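Local structure of fatty acyl CoA synthetase FADD13 (FATTY-ACYL-CoA SYNTHETASE) (Mycobacterium tuberculosis, 3R44) at residues Asn50-Ala53 / Asn54-Asp58; Phe271-Val275 / Pro276-Glu280. The protein belongs to the AMP-binding enzymes of the ANL clan and carries both the main AMP-binding family region and the AMP-binding C-terminal domain. All coordinates share one frame; numbering follows the deposited sequence. Where two conformers were deposited one is given.

Contact 1. Residues Asn50-Ala53 / Asn54-Asp58; sequences NALA and NRCAD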
loop_
_atom_site.group_PDB
_atom_site.type_symbol
_atom_site.label_atom_id
_atom_site.label_comp_id
_atom_site.label_asym_id
_atom_site.label_seq_id
_atom_site.Cartn_x
_atom_site.Cartn_y
_atom_site.Cartn_z
ATOM N N ASN A 50 0.963 -24.141 -7.949
ATOM C CA ASN A 50 0.682 -24.894 -6.736
ATOM C C ASN A 50 1.859 -25.855 -6.429
ATOM O O ASN A 50 2.320 -25.964 -5.272
ATOM C CB ASN A 50 -0.647 -25.669 -6.785
ATOM C CG ASN A 50 -0.998 -26.260 -5.458
ATOM O OD1 ASN A 50 -1.167 -25.524 -4.466
ATOM N ND2 ASN A 50 -0.963 -27.579 -5.369
ATOM N N ALA A 51 2.382 -26.534 -7.457
ATOM C CA ALA A 51 3.522 -27.440 -7.273
ATOM C C ALA A 51 4.770 -26.704 -6.800
ATOM O O ALA A 51 5.456 -27.147 -5.913
ATOM C CB ALA A 51 3.808 -28.213 -8.540
ATOM N N LEU A 52 5.016 -25.517 -7.302
ATOM C CA LEU A 52 6.171 -24.772 -6.828
ATOM C C LEU A 52 5.950 -24.275 -5.386
ATOM O O LEU A 52 6.897 -24.215 -4.609
ATOM C CB LEU A 52 6.438 -23.555 -7.696
ATOM C CG LEU A 52 7.642 -22.702 -7.359
ATOM C CD1 LEU A 52 8.919 -23.500 -7.327
ATOM C CD2 LEU A 52 7.812 -21.614 -8.461
ATOM N N ALA A 53 4.736 -23.845 -5.051
ATOM C CA ALA A 53 4.435 -23.530 -3.649
ATOM C C ALA A 53 4.724 -24.710 -2.717
ATOM O O ALA A 53 5.248 -24.533 -1.605
ATOM C CB ALA A 53 2.958 -23.033 -3.495
ATOM N N ASN A 54 4.414 -25.928 -3.171
ATOM C CA ASN A 54 4.707 -27.116 -2.399
ATOM C C ASN A 54 6.199 -27.321 -2.232
ATOM O O ASN A 54 6.660 -27.676 -1.151
ATOM C CB ASN A 54 4.095 -28.365 -3.024
ATOM C CG ASN A 54 2.587 -28.401 -2.861
ATOM O OD1 ASN A 54 2.048 -27.623 -2.105
ATOM N ND2 ASN A 54 1.901 -29.245 -3.641
ATOM N N ARG A 55 6.932 -27.147 -3.313
ATOM C CA ARG A 55 8.413 -27.168 -3.222
ATOM C C ARG A 55 8.976 -26.094 -2.264
ATOM O O ARG A 55 9.884 -26.390 -1.491
ATOM C CB ARG A 55 9.044 -27.066 -4.613
ATOM C CG ARG A 55 8.786 -28.319 -5.475
ATOM C CD ARG A 55 9.715 -28.465 -6.659
ATOM N NE ARG A 55 8.854 -28.595 -7.825
ATOM C CZ ARG A 55 8.516 -29.715 -8.467
ATOM N NH1 ARG A 55 9.062 -30.896 -8.169
ATOM N NH2 ARG A 55 7.646 -29.621 -9.483
ATOM N N CYS A 56 8.415 -24.879 -2.290
ATOM C CA CYS A 56 8.796 -23.818 -1.365
ATOM C C CYS A 56 8.529 -24.262 0.082
ATOM O O CYS A 56 9.368 -24.053 0.969
ATOM C CB CYS A 56 8.062 -22.517 -1.654
ATOM S SG CYS A 56 8.713 -21.712 -3.151
ATOM N N ALA A 57 7.368 -24.878 0.305
ATOM C CA ALA A 57 7.013 -25.361 1.629
ATOM C C ALA A 57 7.985 -26.442 2.107
ATOM O O ALA A 57 8.337 -26.481 3.306
ATOM C CB ALA A 57 5.603 -25.895 1.626
ATOM N N ASP A 58 8.386 -27.309 1.178
ATOM C CA ASP A 58 9.354 -28.370 1.457
ATOM C C ASP A 58 10.696 -27.775 1.888
ATOM O O ASP A 58 11.293 -28.211 2.906
ATOM C CB ASP A 58 9.502 -29.335 0.260
ATOM C CG ASP A 58 10.332 -30.598 0.599
ATOM O OD1 ASP A 58 10.079 -31.196 1.673
ATOM O OD2 ASP A 58 11.200 -31.015 -0.211
#

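Contact 2. Residues Phe271-Val275 / Pro276-Glu280; sequences FMRQV and PEFAE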
loop_
_atom_site.group_PDB
_atom_site.type_symbol
_atom_site.label_atom_id
_atom_site.label_comp_id
_atom_site.label_asym_id
_atom_site.label_seq_id
_atom_site.Cartn_x
_atom_site.Cartn_y
_atom_site.Cartn_z
ATOM N N PHE A 271 3.402 8.740 -16.869
ATOM C CA PHE A 271 4.487 8.406 -17.785
ATOM C C PHE A 271 4.036 7.619 -18.988
ATOM O O PHE A 271 4.521 7.857 -20.106
ATOM C CB PHE A 271 5.619 7.692 -17.053
ATOM C CG PHE A 271 6.259 8.549 -16.003
ATOM C CD1 PHE A 271 6.585 9.874 -16.288
ATOM C CD2 PHE A 271 6.573 8.035 -14.751
ATOM C CE1 PHE A 271 7.212 10.676 -15.329
ATOM C CE2 PHE A 271 7.182 8.857 -13.787
ATOM C CZ PHE A 271 7.492 10.139 -14.071
ATOM N N MET A 272 3.074 6.728 -18.778
ATOM C CA MET A 272 2.572 5.830 -19.805
ATOM C C MET A 272 1.836 6.610 -20.903
ATOM O O MET A 272 1.748 6.159 -22.066
ATOM C CB MET A 272 1.673 4.756 -19.185
ATOM C CG MET A 272 2.527 3.701 -18.515
ATOM S SD MET A 272 1.536 2.465 -17.715
ATOM C CE MET A 272 0.541 1.719 -18.931
ATOM N N ARG A 273 1.346 7.788 -20.534
ATOM C CA ARG A 273 0.672 8.671 -21.477
ATOM C C ARG A 273 1.684 9.412 -22.356
ATOM O O ARG A 273 1.341 9.874 -23.450
ATOM C CB ARG A 273 -0.222 9.644 -20.709
ATOM C CG ARG A 273 -1.073 10.502 -21.571
ATOM C CD ARG A 273 -0.717 11.943 -21.425
ATOM N NE ARG A 273 -1.504 12.807 -22.303
ATOM C CZ ARG A 273 -1.464 12.788 -23.626
ATOM N NH1 ARG A 273 -0.712 11.910 -24.271
ATOM N NH2 ARG A 273 -2.225 13.640 -24.303
ATOM N N GLN A 274 2.927 9.538 -21.888
ATOM C CA GLN A 274 3.924 10.317 -22.635
ATOM C C GLN A 274 4.749 9.532 -23.656
ATOM O O GLN A 274 5.301 10.143 -24.610
ATOM C CB GLN A 274 4.850 11.073 -21.683
ATOM C CG GLN A 274 4.177 11.670 -20.477
ATOM C CD GLN A 274 3.115 12.671 -20.861
ATOM O OE1 GLN A 274 3.119 13.218 -21.984
ATOM N NE2 GLN A 274 2.225 12.949 -19.939
ATOM N N VAL A 275 4.807 8.215 -23.515
ATOM C CA VAL A 275 5.640 7.381 -24.421
ATOM C C VAL A 275 4.968 7.211 -25.797
ATOM O O VAL A 275 3.722 7.276 -25.874
ATOM C CB VAL A 275 5.972 6.068 -23.770
ATOM C CG1 VAL A 275 6.809 6.388 -22.520
ATOM C CG2 VAL A 275 4.729 5.285 -23.390
ATOM N N PRO A 276 5.772 7.018 -26.863
ATOM C CA PRO A 276 5.286 6.909 -28.256
ATOM C C PRO A 276 4.229 5.819 -28.369
ATOM O O PRO A 276 3.282 5.946 -29.160
ATOM C CB PRO A 276 6.547 6.478 -29.017
ATOM C CG PRO A 276 7.641 7.184 -28.314
ATOM C CD PRO A 276 7.242 7.119 -26.834
ATOM N N GLU A 277 4.371 4.765 -27.560
ATOM C CA GLU A 277 3.411 3.672 -27.622
ATOM C C GLU A 277 1.963 4.039 -27.262
ATOM O O GLU A 277 1.057 3.312 -27.660
ATOM C CB GLU A 277 3.873 2.458 -26.822
ATOM C CG GLU A 277 5.129 1.798 -27.406
ATOM C CD GLU A 277 6.453 2.584 -27.119
ATOM O OE1 GLU A 277 6.530 3.544 -26.249
ATOM O OE2 GLU A 277 7.444 2.247 -27.829
ATOM N N PHE A 278 1.750 5.087 -26.475
ATOM C CA PHE A 278 0.390 5.485 -26.070
ATOM C C PHE A 278 -0.467 5.866 -27.274
ATOM O O PHE A 278 -1.623 5.457 -27.369
ATOM C CB PHE A 278 0.461 6.668 -25.128
ATOM C CG PHE A 278 -0.872 7.112 -24.601
ATOM C CD1 PHE A 278 -1.508 6.405 -23.642
ATOM C CD2 PHE A 278 -1.485 8.248 -25.085
ATOM C CE1 PHE A 278 -2.737 6.845 -23.131
ATOM C CE2 PHE A 278 -2.717 8.663 -24.619
ATOM C CZ PHE A 278 -3.350 7.971 -23.672
ATOM N N ALA A 279 0.133 6.656 -28.155
ATOM C CA ALA A 279 -0.507 7.132 -29.376
ATOM C C ALA A 279 -0.555 5.989 -30.354
ATOM O O ALA A 279 -1.455 5.946 -31.179
ATOM C CB ALA A 279 0.291 8.314 -29.979
ATOM N N GLU A 280 0.420 5.080 -30.295
ATOM C CA GLU A 280 0.648 4.169 -31.405
ATOM C C GLU A 280 0.113 2.739 -31.320
ATOM O O GLU A 280 -0.315 2.193 -32.327
ATOM C CB GLU A 280 2.091 4.286 -31.914
ATOM C CG GLU A 280 3.126 3.277 -31.594
ATOM C CD GLU A 280 4.562 3.899 -31.670
ATOM O OE1 GLU A 280 5.492 3.321 -31.053
ATOM O OE2 GLU A 280 4.767 4.967 -32.306
HETATM O O HOH W 1 2.230 8.822 -27.455
#

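Contact 1. Residues Asn50-Ala53 / Asn54-Asp58
The side-chain nitrogen ND2 of Asn-54 donates to two acceptors, Glu-162 OE2 and Ala-160 O, and it lies 3.7 Å from ND2 of Asn-50. Asn-50 ND2 donates to the same Glu-162 oxygen, so the two nitrogens meet at a shared acceptor. At their oxygens both amides meet Lys-90 NZ, through a hydrogen bond to Asn-50 OD1 and a weak one to Asn-54 OD1. The two amide planes are 77° apart, so the groups do not stack. Asn-50 has CG anti to the backbone N (chi1 -172°), whereas Asn-54 turns its CG to lie beside its own backbone N. These different torsions bring both ND2 atoms to the one carboxylate oxygen. They also put Asn-54 CG 3.4 Å from Asn-50 O.

Asn-50 O accepts a backbone hydrogen bond from Asn-54 N at 3.0 Å. It is one of four successive i to i+4 bonds of the helix. Arg-55 N to Ala-51 O is the straightest of them, at 166°. Cys-56 N reaches Leu-52 O at 2.9 Å, and Ala-57 N bonds to Ala-53 O.

Another side of the helix is apolar. Leu-52 CG is 4.5 Å from Cys-56 SG. Arg-55 runs back along the helix toward Ala-51. A bend at chi3 lets Arg-55 NH2 approach Ala-51 CB, at 4.2 Å. The aliphatic Arg-55 CG packs 3.6 Å from Ala-51 O.

These side chains set helix 46-62 against helices 18-28, 79-91 and 148-157. Each buried amide is held at both its oxygen and its nitrogen, though the bond at Asn-54 OD1 is weak, which should restrict flipping. The nearby opposite charges probably polarise both groups and partly balance each other.

Contact 2. Residues Phe271-Val275 / Pro276-Glu280
One face of the Phe-278 ring covers the CA of Arg-273. Arg-273 CA is 4.0 Å from the centroid of the Phe-278 ring and 21° off the ring normal, a CH-pi contact offset toward the ring's rim. Phe-278 has CG anti to its backbone N (chi1 -177°), which carries the ring back across the end of the preceding helix. Phe-278 CB comes to 3.4 Å from Met-272 O, the oxygen that accepts a hydrogen bond from Trp-251 NE1. The Arg-273 side chain crosses the ring at a slant, but it was modelled in two conformers, so the place of its guanidinium is doubtful. Tyr-304 meets the Phe-278 ring edge-to-face, and Lys-307 adds a cation-pi contact.

The turn is closed by one carbonyl. Val-275 O accepts Phe-278 N at 3.0 Å, with the donor 47° out of the carbonyl plane. A water donates to Val-275 O at 2.7 Å. The same water accepts from Ala-279 N at 3.1 Å, and so bridges an i to i+4 pair. CG2 of Val-275 lies 3.8 Å from Glu-277 OE1.

Pro-276 has no N-H to donate at this bend. Helices 266-274 and 276-280 follow each other closely here, within the beta-alpha-beta crossover that joins the neighbouring parallel strands 261-264 and 288-291.

In the fold
Contact 1 is buried and contact 2 lies at the surface. Both belong to the main AMP-binding region of the chain, but their centres are 39 Å apart and they do not touch. Contact 1 stays within one continuous helix, 46-62, whose polar side chains reach Lys-90 and Glu-162. Contact 2 spans the bend between helices 266-274 and 276-280. There a water bridges Val-275 O and Ala-279 N, and Trp-251, Tyr-304 and Lys-307 from nearby parts of the chain complete the packing. Contact 1 thus rests on regular helix bonds, with its amides turned to charged neighbours. Contact 2 rests on an aromatic ring and on one carbonyl with two donors.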